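Local coordinates for protein serine repeat antigen 5 (Plasmodium falciparum, PDB 6X42) that is probably a pseudoprotease of the malaria parasite, a papain-family cysteine protease homologue that adopts a pseudo-zymogen form, at residues L42-Q47 and R243-P248; L79-C84 and K124-P130. One frame throughout, in Å; residues are numbered along the deposited sequence.

Overall arrangement
Both contacts lie within the papain-like fold and are partly buried, but at different depths: contact 1 lies about 11 Å from the chain centre and contact 2 about 20 Å, each measured from the centre of the contact. Contact 1 ties the loop before helix 53-68 to the end of strand 236-243 and the loop after it, and so joins the helical and sheet-rich parts of the fold. Contact 2 stays among helices and loops, fastening 124-130 to the end of helix 78-83. Helix 53-68 is touched from both. The chemistry differs accordingly: an arginine and backbone hydrogen bonds dominate contact 1, whereas a disulfide, an asparagine-bridged turn and apolar packing hold contact 2.

Contact 1 of 2, residues L42-Q47 and R243-P248; sequences LQVEDQ and RNSWGP
Arg243 reaches two successive backbone carbonyls, NH1 bonding to Leu42 O at 2.9 Å and NH2 to Gln43 O. Both oxygens lie at the guanidinium edge but are tilted from its plane, and both hydrogen bonds are bent, about 145° at the hydrogen; Val44 CA covers one face. The chain is extended as far as NE, with CG anti to the backbone N. Further along, the backbones pair through Gln47 N to Ser245 O, nearly straight at 172°, and through Gly247 N to Glu45 O at 2.9 Å. A water links Glu45 N to Asn244 O. Apolar contact is limited largely to Val44, whose CG1 sits 3.4 Å from Gly247 C and approaches the Pro248 ring.

Among side chains, Ser245 OG donates to Gln47 OE1 over 2.7 Å, the Gln47 amide lying beside the edge of the Trp246 indole and turned 68° from it. Gln47 NE2 bonds to Cys50 O, so both ends of the amide are engaged. Asn244 OD1 accepts from Ser245 N and also pairs with His219 NE2. By sequence and position, Gln47 probably matches the oxyanion-hole glutamine of papain-like proteases, and Asn244, which opens the family's Asn-Ser-Trp-Gly motif, and His219 their active-site Asn-His pair.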
loop_
_atom_site.group_PDB
_atom_site.type_symbol
_atom_site.label_atom_id
_atom_site.label_comp_id
_atom_site.label_asym_id
_atom_site.label_seq_id
_atom_site.Cartn_x
_atom_site.Cartn_y
_atom_site.Cartn_z
ATOM N N LEU A 42 10.157 -4.973 -7.193
ATOM C CA LEU A 42 10.080 -3.924 -6.175
ATOM C C LEU A 42 10.405 -4.563 -4.824
ATOM O O LEU A 42 9.550 -5.196 -4.197
ATOM C CB LEU A 42 8.685 -3.314 -6.174
ATOM C CG LEU A 42 8.249 -2.574 -7.445
ATOM C CD1 LEU A 42 6.725 -2.321 -7.448
ATOM C CD2 LEU A 42 9.016 -1.267 -7.573
ATOM N N GLN A 43 11.646 -4.433 -4.376
ATOM C CA GLN A 43 12.066 -5.161 -3.193
ATOM C C GLN A 43 11.441 -4.543 -1.949
ATOM O O GLN A 43 11.121 -3.354 -1.914
ATOM C CB GLN A 43 13.584 -5.168 -3.079
ATOM C CG GLN A 43 14.271 -5.953 -4.206
ATOM C CD GLN A 43 13.693 -7.375 -4.393
ATOM O OE1 GLN A 43 13.863 -8.259 -3.543
ATOM N NE2 GLN A 43 13.014 -7.591 -5.522
ATOM N N VAL A 44 11.284 -5.373 -0.917
ATOM C CA VAL A 44 10.772 -4.921 0.368
ATOM C C VAL A 44 11.721 -3.902 0.985
ATOM O O VAL A 44 12.951 -4.022 0.889
ATOM C CB VAL A 44 10.595 -6.152 1.274
ATOM C CG1 VAL A 44 10.309 -5.766 2.725
ATOM C CG2 VAL A 44 9.483 -7.039 0.725
ATOM N N GLU A 45 11.144 -2.883 1.614
ATOM C CA GLU A 45 11.872 -1.817 2.291
ATOM C C GLU A 45 11.675 -1.900 3.803
ATOM O O GLU A 45 10.821 -2.625 4.300
ATOM C CB GLU A 45 11.466 -0.453 1.725
ATOM C CG GLU A 45 11.785 -0.366 0.230
ATOM C CD GLU A 45 11.540 0.993 -0.387
ATOM O OE1 GLU A 45 11.952 1.998 0.204
ATOM O OE2 GLU A 45 10.963 1.062 -1.483
ATOM N N ASP A 46 12.532 -1.173 4.529
ATOM C CA ASP A 46 12.558 -1.143 5.992
ATOM C C ASP A 46 12.416 0.301 6.450
ATOM O O ASP A 46 13.348 1.105 6.312
ATOM C CB ASP A 46 13.864 -1.769 6.509
ATOM C CG ASP A 46 13.931 -1.928 8.026
ATOM O OD1 ASP A 46 13.046 -1.419 8.747
ATOM O OD2 ASP A 46 14.925 -2.564 8.479
ATOM N N GLN A 47 11.250 0.643 6.996
ATOM C CA GLN A 47 10.986 1.986 7.495
ATOM C C GLN A 47 11.771 2.327 8.764
ATOM O O GLN A 47 11.813 3.502 9.166
ATOM C CB GLN A 47 9.503 2.171 7.758
ATOM C CG GLN A 47 8.986 1.422 8.960
ATOM C CD GLN A 47 7.482 1.503 9.103
ATOM O OE1 GLN A 47 6.726 0.855 8.380
ATOM N NE2 GLN A 47 7.029 2.321 10.035
ATOM N N ARG A 243 1.970 -6.921 1.812
ATOM C CA ARG A 243 3.327 -6.380 1.882
ATOM C C ARG A 243 3.434 -5.431 3.068
ATOM O O ARG A 243 2.611 -4.525 3.227
ATOM C CB ARG A 243 3.634 -5.612 0.599
ATOM C CG ARG A 243 5.023 -4.965 0.530
ATOM C CD ARG A 243 5.172 -4.267 -0.764
ATOM N NE ARG A 243 6.325 -3.386 -0.873
ATOM C CZ ARG A 243 7.465 -3.656 -1.501
ATOM N NH1 ARG A 243 7.744 -4.854 -1.969
ATOM N NH2 ARG A 243 8.339 -2.694 -1.682
ATOM N N ASN A 244 4.474 -5.616 3.879
ATOM C CA ASN A 244 4.824 -4.711 4.969
ATOM C C ASN A 244 6.130 -4.002 4.633
ATOM O O ASN A 244 6.808 -4.349 3.665
ATOM C CB ASN A 244 4.924 -5.500 6.280
ATOM C CG ASN A 244 4.670 -4.668 7.524
ATOM O OD1 ASN A 244 4.521 -3.449 7.481
ATOM N ND2 ASN A 244 4.626 -5.357 8.657
ATOM N N SER A 245 6.479 -3.008 5.454
ATOM C CA SER A 245 7.657 -2.172 5.289
ATOM C C SER A 245 8.586 -2.269 6.503
ATOM O O SER A 245 9.155 -1.265 6.958
ATOM C CB SER A 245 7.286 -0.723 4.977
ATOM O OG SER A 245 6.341 -0.205 5.889
ATOM N N TRP A 246 8.743 -3.490 7.020
ATOM C CA TRP A 246 9.602 -3.773 8.167
ATOM C C TRP A 246 10.811 -4.600 7.750
ATOM O O TRP A 246 11.442 -5.273 8.581
ATOM C CB TRP A 246 8.814 -4.438 9.296
ATOM C CG TRP A 246 7.768 -3.552 9.936
ATOM C CD1 TRP A 246 7.581 -2.216 9.754
ATOM C CD2 TRP A 246 6.763 -3.971 10.868
ATOM N NE1 TRP A 246 6.504 -1.783 10.498
ATOM C CE2 TRP A 246 5.995 -2.840 11.200
ATOM C CE3 TRP A 246 6.435 -5.204 11.447
ATOM C CZ2 TRP A 246 4.905 -2.908 12.070
ATOM C CZ3 TRP A 246 5.373 -5.260 12.318
ATOM C CH2 TRP A 246 4.616 -4.122 12.618
ATOM N N GLY A 247 11.161 -4.526 6.471
ATOM C CA GLY A 247 12.317 -5.203 5.949
ATOM C C GLY A 247 12.034 -6.630 5.538
ATOM O O GLY A 247 10.984 -7.204 5.840
ATOM N N PRO A 248 12.989 -7.231 4.824
ATOM C CA PRO A 248 12.772 -8.559 4.233
ATOM C C PRO A 248 12.970 -9.725 5.185
ATOM O O PRO A 248 12.799 -10.874 4.766
ATOM C CB PRO A 248 13.805 -8.596 3.107
ATOM C CG PRO A 248 14.940 -7.737 3.636
ATOM C CD PRO A 248 14.239 -6.611 4.363
HETATM O O HOH W 1 8.330 -2.881 1.788
HETATM O O HOH W 2 8.385 0.263 -2.247
#

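Contact 2 of 2, residues L79-C84 and K124-P130; sequences LYVANC and KVGEQCP
Asn83 meets the 124-130 loop with both ends of its amide. OD1 accepts from Gly126 N at 2.7 Å in an almost straight hydrogen bond (167° at the hydrogen), while ND2 donates to Lys124 O over a longer 3.1 Å. With CG anti to the carbonyl carbon (chi1 -68°), the amide leans out from the last turn of the helix and bridges two peptide groups of a type II turn, Lys124 to Glu127. Lys124 O is also the acceptor of the turn's own bond from Glu127 N, the two donors reaching it from opposite faces of its plane.

Next to the turn, Cys84 and Cys129 are covalently joined, SG to SG, with a torsion of 97° about the bond. Cys84 SG rests over the centre of the Tyr80 ring, 3.4 Å above its plane, and Cys129 SG lies obliquely to that ring. This disulfide, between the end of one helix and the 124-130 loop, probably corresponds to one of the disulfides in the helical domain of papain.

Apolar groups fill in around these anchors. Leu79 CD1 touches Val125 CG2 at 3.8 Å, and its other methyl lies against Lys124 CB, the two side chains crossing at about a right angle. Pro130 CG packs 3.9 Å from Tyr80 CD1. One water joins Tyr80 OH and Pro130 O; another donates to both Asn83 O and Glu127 O.

In the second shell, Tyr118 OH bonds to both Asn83 ND2 and Glu127 OE2, steadying the asparagine amide, and Tyr109 of helix 99-109 touches Tyr80 and Cys84.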
loop_
_atom_site.group_PDB
_atom_site.type_symbol
_atom_site.label_atom_id
_atom_site.label_comp_id
_atom_site.label_asym_id
_atom_site.label_seq_id
_atom_site.Cartn_x
_atom_site.Cartn_y
_atom_site.Cartn_z
ATOM N N LEU A 79 11.967 9.351 1.710
ATOM C CA LEU A 79 12.527 10.417 2.543
ATOM C C LEU A 79 12.159 11.799 2.012
ATOM O O LEU A 79 11.902 12.724 2.792
ATOM C CB LEU A 79 14.039 10.244 2.648
ATOM C CG LEU A 79 14.730 11.059 3.745
ATOM C CD1 LEU A 79 14.254 10.619 5.124
ATOM C CD2 LEU A 79 16.254 10.935 3.628
ATOM N N TYR A 80 12.095 11.956 0.686
ATOM C CA TYR A 80 11.675 13.236 0.129
ATOM C C TYR A 80 10.256 13.576 0.563
ATOM O O TYR A 80 9.966 14.711 0.963
ATOM C CB TYR A 80 11.784 13.219 -1.395
ATOM C CG TYR A 80 11.632 14.596 -2.007
ATOM C CD1 TYR A 80 12.711 15.452 -2.125
ATOM C CD2 TYR A 80 10.391 15.055 -2.425
ATOM C CE1 TYR A 80 12.568 16.725 -2.663
ATOM C CE2 TYR A 80 10.240 16.319 -2.971
ATOM C CZ TYR A 80 11.327 17.155 -3.079
ATOM O OH TYR A 80 11.183 18.427 -3.613
ATOM N N VAL A 81 9.354 12.594 0.488
ATOM C CA VAL A 81 7.970 12.810 0.887
ATOM C C VAL A 81 7.875 13.096 2.377
ATOM O O VAL A 81 7.057 13.913 2.813
ATOM C CB VAL A 81 7.092 11.624 0.449
ATOM C CG1 VAL A 81 5.660 11.811 0.911
ATOM C CG2 VAL A 81 7.192 11.443 -1.064
ATOM N N ALA A 82 8.693 12.429 3.192
ATOM C CA ALA A 82 8.659 12.692 4.624
ATOM C C ALA A 82 9.057 14.124 4.940
ATOM O O ALA A 82 8.511 14.737 5.856
ATOM C CB ALA A 82 9.631 11.762 5.345
ATOM N N ASN A 83 10.030 14.660 4.217
ATOM C CA ASN A 83 10.704 15.874 4.648
ATOM C C ASN A 83 10.230 17.129 3.944
ATOM O O ASN A 83 10.565 18.223 4.396
ATOM C CB ASN A 83 12.216 15.711 4.474
ATOM C CG ASN A 83 12.778 14.691 5.437
ATOM O OD1 ASN A 83 12.107 14.305 6.407
ATOM N ND2 ASN A 83 14.013 14.263 5.207
ATOM N N CYS A 84 9.476 17.006 2.866
ATOM C CA CYS A 84 9.082 18.138 2.033
ATOM C C CYS A 84 7.577 18.335 2.182
ATOM O O CYS A 84 6.786 17.511 1.707
ATOM C CB CYS A 84 9.481 17.875 0.586
ATOM S SG CYS A 84 11.261 17.611 0.440
ATOM N N LYS A 124 17.120 10.331 9.315
ATOM C CA LYS A 124 17.004 11.568 8.560
ATOM C C LYS A 124 15.557 12.033 8.407
ATOM O O LYS A 124 15.326 13.093 7.816
ATOM C CB LYS A 124 17.626 11.390 7.175
ATOM C CG LYS A 124 19.087 11.077 7.228
ATOM C CD LYS A 124 19.655 11.101 5.832
ATOM C CE LYS A 124 21.118 10.766 5.765
ATOM N NZ LYS A 124 21.606 11.085 4.379
ATOM N N VAL A 125 14.584 11.268 8.886
ATOM C CA VAL A 125 13.184 11.663 8.795
ATOM C C VAL A 125 12.984 12.877 9.691
ATOM O O VAL A 125 13.170 12.793 10.910
ATOM C CB VAL A 125 12.279 10.490 9.188
ATOM C CG1 VAL A 125 10.836 10.959 9.326
ATOM C CG2 VAL A 125 12.400 9.394 8.153
ATOM N N GLY A 126 12.623 14.011 9.085
ATOM C CA GLY A 126 12.512 15.285 9.764
ATOM C C GLY A 126 13.561 16.297 9.372
ATOM O O GLY A 126 13.458 17.452 9.801
ATOM N N GLU A 127 14.587 15.920 8.610
ATOM C CA GLU A 127 15.610 16.887 8.224
ATOM C C GLU A 127 15.060 17.824 7.141
ATOM O O GLU A 127 13.982 17.620 6.588
ATOM C CB GLU A 127 16.907 16.191 7.786
ATOM C CG GLU A 127 16.932 15.667 6.378
ATOM C CD GLU A 127 18.274 15.165 5.913
ATOM O OE1 GLU A 127 19.216 15.050 6.731
ATOM O OE2 GLU A 127 18.392 14.913 4.702
ATOM N N GLN A 128 15.813 18.876 6.849
ATOM C CA GLN A 128 15.358 19.861 5.877
ATOM C C GLN A 128 15.126 19.213 4.515
ATOM O O GLN A 128 15.879 18.344 4.080
ATOM C CB GLN A 128 16.410 20.963 5.758
ATOM C CG GLN A 128 16.085 22.011 4.724
ATOM C CD GLN A 128 17.277 22.858 4.388
ATOM O OE1 GLN A 128 17.831 23.519 5.263
ATOM N NE2 GLN A 128 17.675 22.863 3.111
ATOM N N CYS A 129 14.069 19.645 3.845
ATOM C CA CYS A 129 13.779 19.180 2.496
ATOM C C CYS A 129 14.953 19.513 1.579
ATOM O O CYS A 129 15.382 20.673 1.532
ATOM C CB CYS A 129 12.516 19.886 2.005
ATOM S SG CYS A 129 12.007 19.487 0.319
ATOM N N PRO A 130 15.499 18.540 0.851
ATOM C CA PRO A 130 16.670 18.800 0.008
ATOM C C PRO A 130 16.303 19.524 -1.275
ATOM O O PRO A 130 15.184 19.418 -1.785
ATOM C CB PRO A 130 17.192 17.391 -0.305
ATOM C CG PRO A 130 15.948 16.579 -0.353
ATOM C CD PRO A 130 15.090 17.130 0.777
HETATM O O HOH W 3 12.921 20.407 -2.964
HETATM O O HOH W 4 11.428 18.397 7.054
#